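Sulfur carrier protein ThiS adenylyltransferase (Escherichia coli, PDB 1ZUD) catalyses the ATP-dependent adenylation of the C-terminal glycine carboxylate of the sulfur carrier ThiS, an activating step in making the thiazole of thiamin. Local coordinates at residues S29-I34 with A50-L55. Residues are numbered along the deposited sequence; the frame is centred on the assembly and turned at random.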
loop_
_atom_site.group_PDB
_atom_site.type_symbol
_atom_site.label_atom_id
_atom_site.label_comp_id
_atom_site.label_asym_id
_atom_site.label_seq_id
_atom_site.Cartn_x
_atom_site.Cartn_y
_atom_site.Cartn_z
ATOM N N SER C 29 3.004 -11.962 -21.009
ATOM C CA SER C 29 1.780 -12.268 -20.271
ATOM C C SER C 29 0.578 -11.435 -20.631
ATOM O O SER C 29 0.687 -10.341 -21.271
ATOM C CB SER C 29 2.021 -12.058 -18.797
ATOM O OG SER C 29 3.131 -12.793 -18.366
ATOM N N GLN C 30 -0.562 -11.898 -20.121
ATOM C CA GLN C 30 -1.810 -11.190 -20.319
ATOM C C GLN C 30 -2.558 -11.051 -19.013
ATOM O O GLN C 30 -2.788 -12.041 -18.285
ATOM C CB GLN C 30 -2.699 -11.896 -21.397
ATOM C CG GLN C 30 -4.056 -11.115 -21.546
ATOM C CD GLN C 30 -4.899 -11.553 -22.733
ATOM O OE1 GLN C 30 -4.369 -11.891 -23.809
ATOM N NE2 GLN C 30 -6.205 -11.531 -22.555
ATOM N N VAL C 31 -2.970 -9.830 -18.692
ATOM C CA VAL C 31 -3.691 -9.605 -17.421
ATOM C C VAL C 31 -5.028 -8.973 -17.699
ATOM O O VAL C 31 -5.150 -8.042 -18.537
ATOM C CB VAL C 31 -2.876 -8.668 -16.450
ATOM C CG1 VAL C 31 -3.749 -8.238 -15.226
ATOM C CG2 VAL C 31 -1.652 -9.415 -15.898
ATOM N N LEU C 32 -6.053 -9.508 -17.059
ATOM C CA LEU C 32 -7.379 -8.923 -17.187
ATOM C C LEU C 32 -7.675 -8.152 -15.891
ATOM O O LEU C 32 -7.684 -8.738 -14.780
ATOM C CB LEU C 32 -8.470 -10.003 -17.410
ATOM C CG LEU C 32 -9.959 -9.605 -17.313
ATOM C CD1 LEU C 32 -10.400 -8.606 -18.450
ATOM C CD2 LEU C 32 -10.777 -10.878 -17.353
ATOM N N ILE C 33 -7.937 -6.841 -16.037
ATOM C CA ILE C 33 -8.308 -6.000 -14.893
ATOM C C ILE C 33 -9.819 -5.709 -15.026
ATOM O O ILE C 33 -10.287 -5.053 -15.988
ATOM C CB ILE C 33 -7.508 -4.652 -14.860
ATOM C CG1 ILE C 33 -5.982 -4.961 -14.780
ATOM C CG2 ILE C 33 -7.988 -3.782 -13.626
ATOM C CD1 ILE C 33 -5.044 -3.708 -15.023
ATOM N N ILE C 34 -10.600 -6.221 -14.087
ATOM C CA ILE C 34 -12.040 -5.983 -14.132
ATOM C C ILE C 34 -12.394 -4.891 -13.116
ATOM O O ILE C 34 -12.305 -5.113 -11.924
ATOM C CB ILE C 34 -12.791 -7.270 -13.821
ATOM C CG1 ILE C 34 -12.279 -8.374 -14.764
ATOM C CG2 ILE C 34 -14.270 -7.078 -14.094
ATOM C CD1 ILE C 34 -12.870 -9.753 -14.395
ATOM N N ALA C 50 5.206 -1.680 -15.651
ATOM C CA ALA C 50 6.005 -2.899 -15.481
ATOM C C ALA C 50 6.286 -3.709 -16.766
ATOM O O ALA C 50 7.112 -4.651 -16.763
ATOM C CB ALA C 50 5.295 -3.859 -14.452
ATOM N N GLY C 51 5.557 -3.413 -17.834
ATOM C CA GLY C 51 5.747 -4.153 -19.057
ATOM C C GLY C 51 4.916 -5.427 -19.216
ATOM O O GLY C 51 5.337 -6.351 -19.925
ATOM N N VAL C 52 3.771 -5.515 -18.541
ATOM C CA VAL C 52 2.910 -6.674 -18.776
ATOM C C VAL C 52 2.526 -6.467 -20.247
ATOM O O VAL C 52 1.998 -5.416 -20.619
ATOM C CB VAL C 52 1.665 -6.640 -17.852
ATOM C CG1 VAL C 52 0.586 -7.517 -18.401
ATOM C CG2 VAL C 52 2.066 -7.100 -16.462
ATOM N N GLY C 53 2.812 -7.467 -21.070
ATOM C CA GLY C 53 2.569 -7.417 -22.516
ATOM C C GLY C 53 1.195 -7.082 -23.054
ATOM O O GLY C 53 1.051 -6.370 -24.098
ATOM N N THR C 54 0.179 -7.632 -22.393
ATOM C CA THR C 54 -1.208 -7.341 -22.773
ATOM C C THR C 54 -2.063 -7.064 -21.539
ATOM O O THR C 54 -2.100 -7.853 -20.593
ATOM C CB THR C 54 -1.865 -8.505 -23.547
ATOM O OG1 THR C 54 -1.046 -8.849 -24.660
ATOM C CG2 THR C 54 -3.253 -8.090 -24.080
ATOM N N LEU C 55 -2.723 -5.929 -21.542
ATOM C CA LEU C 55 -3.635 -5.594 -20.458
ATOM C C LEU C 55 -5.013 -5.440 -21.049
ATOM O O LEU C 55 -5.215 -4.676 -22.013
ATOM C CB LEU C 55 -3.299 -4.255 -19.775
ATOM C CG LEU C 55 -2.018 -4.117 -19.011
ATOM C CD1 LEU C 55 -1.926 -2.661 -18.491
ATOM C CD2 LEU C 55 -2.021 -5.131 -17.844
HETATM O O HOH W 1 1.092 -10.631 -23.965
#
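The pairing of S29-V31 with G53-L55 is a parallel strand contact, joining the N-terminal ends of the two strands of the first beta-alpha-beta unit of the Rossmann-like nucleotide-binding domain of ThiF. Strand 30-34 lies inside the sheet and strand 54-58 runs beside it; helix 40-50 makes the connection, and G51, just after it, has the positive phi of a Schellman motif that releases the chain toward the second strand. The parallel register pairs Q30 with T54 and V31 with L55. Two backbone hydrogen bonds join the strands, from T54 N to S29 O (3.0 Å) and, straighter at 166°, from V31 N to T54 O (2.9 Å). T54 thus both gives and takes a bond, and beyond L55 the pairing continues as V31 and I33 bond to V56. Side chains then part to the two faces. On one, where both residues are partly exposed, Q30 has CG anti to the backbone N (chi1 178°) and its extended chain passes obliquely across T54, its CG 4.0 Å from T54 CB, while T54 CG2 rests near the amide end. With an alanine at Q30, T54 CG2 would probably lose its cover from CG and the amide end, and a gap would open beside it. The other face is apolar and buried under helices 40-50 and 191-210. There V31 CG2 meets V52 CG1 at 3.9 Å, the two valines crossing at about a right angle, and L55 leans its CD2 back over V31 CB (3.9 Å), with I33 CD1 more loosely placed against L55 CD2 at 4.4 Å. At the mouth of the strand pair, one water donates to S29 O at 2.7 Å and also hydrogen-bonds T54 OG1 at 2.9 Å, so that S29 O accepts from both this water and T54 N.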